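Local coordinates for protein fervidolysin (Fervidobacterium pennivorans, PDB 1R6V) that degrades keratin into peptides as a subtilisin-like serine protease, allowing the bacterium to grow on native feathers, at residues Y96-I101 and H266-W271; P103-P108 and D375-T380; Q451-D456 and A547-V552. The protein carries 1 engineered substitution. All coordinates share one frame; numbering follows the deposited sequence.

Contact 1: Y96-I101 and H266-W271; sequences YKRELI and HSWGGW
Arg98 sets CG anti to its carbonyl carbon and then bends at chi2 (-74°), which lays CG and CD against the edge of the Trp268 indole. CD lies in the indole plane, 3.7 Å from Trp268 CZ3, and CG comes almost as near; the guanidinium plane stands 72° from that of the ring. Trp268 holds CG between its backbone N and carbonyl carbon (chi1 57°), an orientation in which its NE1 reaches His266 ND1 with a 3.0 Å hydrogen bond, close to the imidazole plane. Asp246 forms a salt bridge with Arg98 NE, and the carbonyl of Gly272 accepts a hydrogen bond from NH1, so the charged end of the buried Arg98 is met by Asp246 and Gly272, while its aliphatic part meets the indole. The backbones pair antiparallel: Glu99 N to Gly269 O at 2.8 Å, Gly269 N to Glu99 O at 3.0 Å, and Ile101 N to Ser267 O at 2.9 Å. Here the propeptide lines up beside strand 263-269 of the subtilisin-fold sheet, in a manner consistent with the way substrate chains pair beside this strand in subtilases, and Leu100 packs near the inferred charge-relay residue Asp162. Gly270 CA lies 3.6 Å from Lys97 O and its N close to Arg98 CD, a close approach of the two chains at this glycine. Ile101 CD1 comes to 3.8 Å from Trp268 N, while a water donates to both Ile101 O and Ser267 O. At the other end, Tyr96 CE2 lies 4.0 Å from Trp271 CZ3, the two side chains set obliquely.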
loop_
_atom_site.group_PDB
_atom_site.type_symbol
_atom_site.label_atom_id
_atom_site.label_comp_id
_atom_site.label_asym_id
_atom_site.label_seq_id
_atom_site.Cartn_x
_atom_site.Cartn_y
_atom_site.Cartn_z
ATOM N N TYR A 96 -8.649 4.307 1.761
ATOM C CA TYR A 96 -8.090 4.971 2.924
ATOM C C TYR A 96 -7.812 6.458 2.731
ATOM O O TYR A 96 -7.726 6.948 1.609
ATOM C CB TYR A 96 -6.818 4.252 3.357
ATOM C CG TYR A 96 -7.093 2.853 3.866
ATOM C CD1 TYR A 96 -6.987 1.751 3.018
ATOM C CD2 TYR A 96 -7.478 2.634 5.189
ATOM C CE1 TYR A 96 -7.256 0.457 3.478
ATOM C CE2 TYR A 96 -7.748 1.333 5.660
ATOM C CZ TYR A 96 -7.633 0.259 4.792
ATOM O OH TYR A 96 -7.900 -1.022 5.217
ATOM N N LYS A 97 -7.679 7.175 3.845
ATOM C CA LYS A 97 -7.398 8.599 3.784
ATOM C C LYS A 97 -5.956 8.825 3.325
ATOM O O LYS A 97 -5.042 8.121 3.766
ATOM C CB LYS A 97 -7.584 9.237 5.170
ATOM C CG LYS A 97 -9.000 9.173 5.728
ATOM C CD LYS A 97 -9.962 10.075 4.965
ATOM C CE LYS A 97 -11.340 10.073 5.597
ATOM N NZ LYS A 97 -11.276 10.427 7.041
ATOM N N ARG A 98 -5.759 9.786 2.427
ATOM C CA ARG A 98 -4.402 10.132 1.957
ATOM C C ARG A 98 -4.290 11.641 1.900
ATOM O O ARG A 98 -5.283 12.337 1.722
ATOM C CB ARG A 98 -4.127 9.624 0.539
ATOM C CG ARG A 98 -4.447 8.178 0.295
ATOM C CD ARG A 98 -3.460 7.205 0.908
ATOM N NE ARG A 98 -3.929 5.848 0.674
ATOM C CZ ARG A 98 -3.489 4.770 1.311
ATOM N NH1 ARG A 98 -2.533 4.875 2.234
ATOM N NH2 ARG A 98 -4.049 3.585 1.066
ATOM N N GLU A 99 -3.074 12.144 2.018
ATOM C CA GLU A 99 -2.868 13.571 1.945
ATOM C C GLU A 99 -1.668 13.833 1.074
ATOM O O GLU A 99 -0.758 13.014 0.981
ATOM C CB GLU A 99 -2.612 14.153 3.338
ATOM C CG GLU A 99 -3.722 13.844 4.321
ATOM C CD GLU A 99 -3.495 14.446 5.694
ATOM O OE1 GLU A 99 -2.471 14.117 6.333
ATOM O OE2 GLU A 99 -4.354 15.244 6.137
ATOM N N LEU A 100 -1.679 14.992 0.437
ATOM C CA LEU A 100 -0.569 15.398 -0.397
ATOM C C LEU A 100 0.545 15.811 0.562
ATOM O O LEU A 100 0.280 16.421 1.599
ATOM C CB LEU A 100 -0.996 16.598 -1.241
ATOM C CG LEU A 100 -0.140 17.027 -2.425
ATOM C CD1 LEU A 100 -0.284 16.022 -3.538
ATOM C CD2 LEU A 100 -0.600 18.411 -2.899
ATOM N N ILE A 101 1.783 15.457 0.244
ATOM C CA ILE A 101 2.916 15.861 1.072
ATOM C C ILE A 101 3.226 17.264 0.546
ATOM O O ILE A 101 4.121 17.461 -0.272
ATOM C CB ILE A 101 4.103 14.902 0.861
ATOM C CG1 ILE A 101 3.685 13.489 1.278
ATOM C CG2 ILE A 101 5.311 15.351 1.687
ATOM C CD1 ILE A 101 4.700 12.398 0.906
ATOM N N HIS A 266 5.224 10.603 -7.431
ATOM C CA HIS A 266 4.196 10.604 -6.373
ATOM C C HIS A 266 4.672 11.306 -5.105
ATOM O O HIS A 266 5.738 10.969 -4.585
ATOM C CB HIS A 266 3.861 9.180 -5.919
ATOM C CG HIS A 266 3.366 8.283 -7.006
ATOM N ND1 HIS A 266 2.025 8.155 -7.318
ATOM C CD2 HIS A 266 4.037 7.465 -7.851
ATOM C CE1 HIS A 266 1.898 7.295 -8.318
ATOM N NE2 HIS A 266 3.104 6.862 -8.657
ATOM N N SER A 267 3.894 12.249 -4.589
ATOM C CA SER A 267 4.266 12.881 -3.324
ATOM C C SER A 267 3.003 13.018 -2.493
ATOM O O SER A 267 2.523 14.124 -2.217
ATOM C CB SER A 267 4.917 14.242 -3.553
ATOM O OG SER A 267 6.212 14.054 -4.118
ATOM N N TRP A 268 2.461 11.866 -2.119
ATOM C CA TRP A 268 1.250 11.771 -1.316
ATOM C C TRP A 268 1.287 10.472 -0.532
ATOM O O TRP A 268 2.114 9.594 -0.791
ATOM C CB TRP A 268 0.017 11.785 -2.222
ATOM C CG TRP A 268 0.024 10.664 -3.273
ATOM C CD1 TRP A 268 0.679 10.666 -4.479
ATOM C CD2 TRP A 268 -0.627 9.389 -3.174
ATOM N NE1 TRP A 268 0.467 9.462 -5.139
ATOM C CE2 TRP A 268 -0.324 8.667 -4.356
ATOM C CE3 TRP A 268 -1.437 8.782 -2.200
ATOM C CZ2 TRP A 268 -0.802 7.375 -4.587
ATOM C CZ3 TRP A 268 -1.912 7.500 -2.432
ATOM C CH2 TRP A 268 -1.592 6.809 -3.619
ATOM N N GLY A 269 0.391 10.339 0.436
ATOM C CA GLY A 269 0.361 9.107 1.185
ATOM C C GLY A 269 -0.568 9.094 2.367
ATOM O O GLY A 269 -1.222 10.091 2.674
ATOM N N GLY A 270 -0.604 7.945 3.028
ATOM C CA GLY A 270 -1.454 7.759 4.190
ATOM C C GLY A 270 -1.100 6.480 4.923
ATOM O O GLY A 270 -0.378 5.630 4.405
ATOM N N TRP A 271 -1.627 6.338 6.135
ATOM C CA TRP A 271 -1.366 5.173 6.974
ATOM C C TRP A 271 -1.859 3.825 6.414
ATOM O O TRP A 271 -1.193 2.791 6.551
ATOM C CB TRP A 271 -2.010 5.396 8.359
ATOM C CG TRP A 271 -2.167 4.136 9.169
ATOM C CD1 TRP A 271 -1.226 3.545 9.956
ATOM C CD2 TRP A 271 -3.319 3.272 9.206
ATOM N NE1 TRP A 271 -1.713 2.369 10.476
ATOM C CE2 TRP A 271 -2.992 2.177 10.033
ATOM C CE3 TRP A 271 -4.586 3.322 8.617
ATOM C CZ2 TRP A 271 -3.891 1.133 10.284
ATOM C CZ3 TRP A 271 -5.483 2.282 8.866
ATOM C CH2 TRP A 271 -5.128 1.204 9.693
HETATM O O HOH W 1 -0.621 11.648 5.591
HETATM O O HOH W 2 3.034 16.931 -2.923
#

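Contact 2: P103-P108 and D375-T380; sequences PTVVKP and DYYQGT
A short antiparallel pairing beside the active site joins propeptide residues 103-108 to strand 374-378, which leads into the helix carrying the inferred charge-relay residue Ser381. Thr104 and Gln378 form the hydrogen-bonded pair: Thr104 N donates to Gln378 O at 3.0 Å, and Gln378 N returns the bond to Thr104 O at 2.9 Å. Val105 and Tyr377 form the adjoining non-hydrogen-bonded pair, their side chains diverging; Val106 N then reaches Tyr376 O at 3.0 Å. Strand 104-105 is thereby the outer strand of a three-stranded antiparallel sheet whose far edge is strand 347-350. Pro108 sits across the Tyr376 ring, its CB over one face, 3.8 Å from the ring centroid and 24° off the normal, a CH-pi contact; the hydroxyl of this tyrosine is bonded to Glu134. Tyr377 is touched by two residues that flank Thr104: Pro103 CG approaches CD2 and Val105 CG2 approaches CE1 at 3.5 Å, both obliquely. Its ring also stacks with His203, and its OH bonds to Ser199. Pro103 packs near Ser381 and near Ala200, the inferred charge-relay position altered in this structure. Gln378 has CG anti to its backbone N (chi1 159°) and an extended chain beyond, which carries OE1 to 3.5 Å from Val106 CG1, the two side chains crossing nearly at right angles. The Thr104 side chain lies beside that of Gln378, pointing the same way, and a water lies between Thr104 OG1 and Gln378 NE2, its link to NE2 weak. Another water donates to both Val106 O and Asp375 OD1.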
loop_
_atom_site.group_PDB
_atom_site.type_symbol
_atom_site.label_atom_id
_atom_site.label_comp_id
_atom_site.label_asym_id
_atom_site.label_seq_id
_atom_site.Cartn_x
_atom_site.Cartn_y
_atom_site.Cartn_z
ATOM N N PRO A 103 4.255 21.034 -0.367
ATOM C CA PRO A 103 5.478 21.841 -0.312
ATOM C C PRO A 103 5.159 23.186 0.326
ATOM O O PRO A 103 4.010 23.622 0.299
ATOM C CB PRO A 103 5.855 21.996 -1.782
ATOM C CG PRO A 103 4.537 21.988 -2.481
ATOM C CD PRO A 103 3.770 20.900 -1.754
ATOM N N THR A 104 6.164 23.836 0.906
ATOM C CA THR A 104 5.952 25.147 1.514
ATOM C C THR A 104 6.798 26.179 0.776
ATOM O O THR A 104 7.827 25.849 0.195
ATOM C CB THR A 104 6.320 25.151 3.010
ATOM O OG1 THR A 104 7.664 24.692 3.181
ATOM C CG2 THR A 104 5.381 24.239 3.785
ATOM N N VAL A 105 6.357 27.427 0.782
ATOM C CA VAL A 105 7.083 28.474 0.093
ATOM C C VAL A 105 8.276 28.978 0.894
ATOM O O VAL A 105 8.237 29.022 2.132
ATOM C CB VAL A 105 6.146 29.661 -0.230
ATOM C CG1 VAL A 105 6.945 30.842 -0.800
ATOM C CG2 VAL A 105 5.091 29.215 -1.234
ATOM N N VAL A 106 9.357 29.302 0.187
ATOM C CA VAL A 106 10.539 29.867 0.824
ATOM C C VAL A 106 11.019 31.033 -0.030
ATOM O O VAL A 106 10.595 31.200 -1.179
ATOM C CB VAL A 106 11.707 28.845 1.013
ATOM C CG1 VAL A 106 11.239 27.672 1.869
ATOM C CG2 VAL A 106 12.248 28.374 -0.341
ATOM N N LYS A 107 11.891 31.858 0.542
ATOM C CA LYS A 107 12.419 33.007 -0.181
ATOM C C LYS A 107 13.624 32.637 -1.019
ATOM O O LYS A 107 14.310 31.654 -0.740
ATOM C CB LYS A 107 12.853 34.096 0.804
ATOM C CG LYS A 107 11.739 34.687 1.630
ATOM C CD LYS A 107 10.782 35.510 0.795
ATOM C CE LYS A 107 9.742 36.178 1.691
ATOM N NZ LYS A 107 8.781 37.012 0.927
ATOM N N PRO A 108 13.892 33.412 -2.073
ATOM C CA PRO A 108 15.063 33.085 -2.884
ATOM C C PRO A 108 16.305 33.238 -2.022
ATOM O O PRO A 108 16.302 33.976 -1.030
ATOM C CB PRO A 108 15.014 34.110 -4.021
ATOM C CG PRO A 108 14.107 35.213 -3.488
ATOM C CD PRO A 108 13.071 34.452 -2.716
ATOM N N ASP A 375 7.691 30.217 -8.443
ATOM C CA ASP A 375 7.829 30.350 -6.999
ATOM C C ASP A 375 8.871 29.371 -6.509
ATOM O O ASP A 375 9.187 28.377 -7.179
ATOM C CB ASP A 375 6.501 30.106 -6.250
ATOM C CG ASP A 375 6.381 30.968 -4.991
ATOM O OD1 ASP A 375 7.429 31.495 -4.540
ATOM O OD2 ASP A 375 5.248 31.110 -4.457
ATOM N N TYR A 376 9.398 29.663 -5.330
ATOM C CA TYR A 376 10.414 28.836 -4.692
ATOM C C TYR A 376 9.750 27.987 -3.608
ATOM O O TYR A 376 9.145 28.521 -2.683
ATOM C CB TYR A 376 11.496 29.702 -4.029
ATOM C CG TYR A 376 12.199 30.667 -4.955
ATOM C CD1 TYR A 376 11.603 31.876 -5.287
ATOM C CD2 TYR A 376 13.452 30.377 -5.492
ATOM C CE1 TYR A 376 12.223 32.779 -6.124
ATOM C CE2 TYR A 376 14.089 31.290 -6.349
ATOM C CZ TYR A 376 13.455 32.486 -6.652
ATOM O OH TYR A 376 14.029 33.402 -7.499
ATOM N N TYR A 377 9.887 26.671 -3.716
ATOM C CA TYR A 377 9.299 25.754 -2.751
ATOM C C TYR A 377 10.362 24.905 -2.060
ATOM O O TYR A 377 11.501 24.788 -2.523
ATOM C CB TYR A 377 8.331 24.781 -3.439
ATOM C CG TYR A 377 7.018 25.359 -3.918
ATOM C CD1 TYR A 377 6.661 26.681 -3.655
ATOM C CD2 TYR A 377 6.116 24.557 -4.613
ATOM C CE1 TYR A 377 5.426 27.198 -4.073
ATOM C CE2 TYR A 377 4.888 25.054 -5.041
ATOM C CZ TYR A 377 4.545 26.371 -4.770
ATOM O OH TYR A 377 3.327 26.869 -5.203
ATOM N N GLN A 378 9.951 24.287 -0.961
ATOM C CA GLN A 378 10.809 23.388 -0.214
ATOM C C GLN A 378 9.947 22.197 0.183
ATOM O O GLN A 378 8.734 22.329 0.350
ATOM C CB GLN A 378 11.344 24.105 1.022
ATOM C CG GLN A 378 11.825 23.222 2.130
ATOM C CD GLN A 378 11.795 23.960 3.469
ATOM O OE1 GLN A 378 12.466 24.970 3.640
ATOM N NE2 GLN A 378 11.006 23.457 4.414
ATOM N N GLY A 379 10.565 21.029 0.296
ATOM C CA GLY A 379 9.824 19.857 0.707
ATOM C C GLY A 379 10.289 18.618 -0.021
ATOM O O GLY A 379 10.982 18.706 -1.038
ATOM N N THR A 380 9.913 17.461 0.506
ATOM C CA THR A 380 10.294 16.223 -0.144
ATOM C C THR A 380 9.598 16.163 -1.508
ATOM O O THR A 380 10.067 15.494 -2.432
ATOM C CB THR A 380 9.914 15.008 0.720
ATOM O OG1 THR A 380 10.400 15.207 2.058
ATOM C CG2 THR A 380 10.565 13.769 0.170
HETATM O O HOH W 3 8.087 21.837 4.028
HETATM O O HOH W 4 9.011 32.891 -2.792
#

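Contact 3: Q451-D456 and A547-V552; sequences QVVVTD and ATQLNV
Val452 lies alongside Leu550, both side chains pointing the same way, with Val452 CG2 4.2 Å from Leu550 CB. They belong to two parallel strands, 446-455 and 549-553, in a three-stranded mixed sheet of the first beta-sandwich domain, an Ig-like module that may mediate interactions with substrate. CG1 of Val452 also reaches Val552 CG2 at 4.1 Å, and Val454 rests beside Val552 in the same manner. These four side chains form the inward face, packed against the opposing sheet: Leu550 and Val552 touch Phe538, while Val452 and Val454 touch Val468 and Val466. The strand axes approach to 4.7 Å and their directions differ by 15°, so a regular parallel ladder spans the pair. Hydrogen bonds run from Gln451 N to Thr548 O, from Leu550 N to Gln451 O, from Val453 N to Leu550 O, from Val552 N to Val453 O at 2.8 Å, and from Thr455 N to Val552 O. Val453 thus bonds through both its N and its O, to either side of Asn551. On the other face, Val453 has CG1 anti to its backbone N (chi1 -172°), leaving CG2 beside that nitrogen and turned to the extended Gln549 chain, obliquely across it. Val453 CG2 lies 3.8 Å from Gln549 CD.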
loop_
_atom_site.group_PDB
_atom_site.type_symbol
_atom_site.label_atom_id
_atom_site.label_comp_id
_atom_site.label_asym_id
_atom_site.label_seq_id
_atom_site.Cartn_x
_atom_site.Cartn_y
_atom_site.Cartn_z
ATOM N N GLN A 451 9.122 -13.613 -3.627
ATOM C CA GLN A 451 7.835 -13.844 -2.962
ATOM C C GLN A 451 8.001 -14.680 -1.717
ATOM O O GLN A 451 8.895 -15.524 -1.641
ATOM C CB GLN A 451 6.859 -14.573 -3.884
ATOM C CG GLN A 451 6.420 -13.796 -5.112
ATOM C CD GLN A 451 5.328 -14.514 -5.888
ATOM O OE1 GLN A 451 5.235 -15.742 -5.855
ATOM N NE2 GLN A 451 4.502 -13.750 -6.598
ATOM N N VAL A 452 7.151 -14.427 -0.725
ATOM C CA VAL A 452 7.139 -15.228 0.488
ATOM C C VAL A 452 5.720 -15.796 0.459
ATOM O O VAL A 452 4.746 -15.047 0.381
ATOM C CB VAL A 452 7.390 -14.394 1.780
ATOM C CG1 VAL A 452 7.258 -15.299 3.017
ATOM C CG2 VAL A 452 8.815 -13.796 1.752
ATOM N N VAL A 453 5.619 -17.119 0.456
ATOM C CA VAL A 453 4.329 -17.800 0.407
ATOM C C VAL A 453 4.115 -18.517 1.734
ATOM O O VAL A 453 4.859 -19.438 2.061
ATOM C CB VAL A 453 4.297 -18.850 -0.724
ATOM C CG1 VAL A 453 2.883 -19.399 -0.883
ATOM C CG2 VAL A 453 4.781 -18.231 -2.041
ATOM N N VAL A 454 3.106 -18.092 2.493
ATOM C CA VAL A 454 2.805 -18.698 3.802
ATOM C C VAL A 454 1.551 -19.558 3.657
ATOM O O VAL A 454 0.531 -19.077 3.178
ATOM C CB VAL A 454 2.547 -17.603 4.871
ATOM C CG1 VAL A 454 2.398 -18.233 6.269
ATOM C CG2 VAL A 454 3.689 -16.585 4.862
ATOM N N THR A 455 1.630 -20.823 4.069
ATOM C CA THR A 455 0.494 -21.741 3.960
ATOM C C THR A 455 0.318 -22.482 5.275
ATOM O O THR A 455 1.087 -22.272 6.209
ATOM C CB THR A 455 0.722 -22.811 2.878
ATOM O OG1 THR A 455 1.901 -23.560 3.202
ATOM C CG2 THR A 455 0.897 -22.174 1.511
ATOM N N ASP A 456 -0.698 -23.339 5.342
ATOM C CA ASP A 456 -0.908 -24.134 6.546
ATOM C C ASP A 456 0.144 -25.242 6.526
ATOM O O ASP A 456 0.970 -25.305 5.611
ATOM C CB ASP A 456 -2.339 -24.709 6.609
ATOM C CG ASP A 456 -2.740 -25.472 5.365
ATOM O OD1 ASP A 456 -1.881 -25.798 4.527
ATOM O OD2 ASP A 456 -3.945 -25.772 5.229
ATOM N N ALA A 547 17.127 -17.593 -6.031
ATOM C CA ALA A 547 16.330 -17.844 -4.835
ATOM C C ALA A 547 15.315 -16.706 -4.759
ATOM O O ALA A 547 15.510 -15.723 -4.038
ATOM C CB ALA A 547 17.224 -17.866 -3.600
ATOM N N THR A 548 14.230 -16.876 -5.510
ATOM C CA THR A 548 13.178 -15.867 -5.622
ATOM C C THR A 548 11.915 -16.142 -4.832
ATOM O O THR A 548 10.937 -15.393 -4.939
ATOM C CB THR A 548 12.753 -15.692 -7.079
ATOM O OG1 THR A 548 12.176 -16.911 -7.557
ATOM C CG2 THR A 548 13.957 -15.340 -7.945
ATOM N N GLN A 549 11.928 -17.204 -4.048
ATOM C CA GLN A 549 10.759 -17.552 -3.263
ATOM C C GLN A 549 11.113 -18.226 -1.955
ATOM O O GLN A 549 12.021 -19.050 -1.902
ATOM C CB GLN A 549 9.859 -18.482 -4.068
ATOM C CG GLN A 549 8.521 -18.739 -3.404
ATOM C CD GLN A 549 7.593 -19.522 -4.293
ATOM O OE1 GLN A 549 7.414 -20.721 -4.113
ATOM N NE2 GLN A 549 7.002 -18.845 -5.268
ATOM N N LEU A 550 10.383 -17.867 -0.902
ATOM C CA LEU A 550 10.572 -18.453 0.424
ATOM C C LEU A 550 9.205 -19.011 0.801
ATOM O O LEU A 550 8.217 -18.279 0.787
ATOM C CB LEU A 550 10.970 -17.382 1.441
ATOM C CG LEU A 550 11.637 -17.767 2.771
ATOM C CD1 LEU A 550 11.095 -16.878 3.856
ATOM C CD2 LEU A 550 11.428 -19.219 3.118
ATOM N N ASN A 551 9.152 -20.302 1.119
ATOM C CA ASN A 551 7.894 -20.939 1.496
ATOM C C ASN A 551 7.889 -21.139 2.998
ATOM O O ASN A 551 8.859 -21.638 3.566
ATOM C CB ASN A 551 7.741 -22.302 0.807
ATOM C CG ASN A 551 7.790 -22.205 -0.701
ATOM O OD1 ASN A 551 6.958 -21.545 -1.317
ATOM N ND2 ASN A 551 8.778 -22.862 -1.309
ATOM N N VAL A 552 6.790 -20.748 3.637
ATOM C CA VAL A 552 6.651 -20.875 5.079
ATOM C C VAL A 552 5.413 -21.719 5.370
ATOM O O VAL A 552 4.347 -21.502 4.788
ATOM C CB VAL A 552 6.495 -19.477 5.737
ATOM C CG1 VAL A 552 6.358 -19.620 7.241
ATOM C CG2 VAL A 552 7.693 -18.598 5.393
#

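How the contacts relate
From the N terminus the propeptide passes first through 96-101 and then, almost at once, through 103-108. Contact 1 closes a loop to 266-271, across the first part of the catalytic domain, and contact 2 closes a longer one to 375-380. Because both early segments precede both later ones in the same order, the two loops cross rather than nest. Together they fasten consecutive propeptide strands to two different sheets of the catalytic domain, with centres about 19 Å apart. Contact 3 opens only after both have closed: 451-456 meets 547-552, closing a loop of its own within a beta-sandwich domain, its centre about 30 Å from that of contact 1 and about 45 Å from that of contact 2.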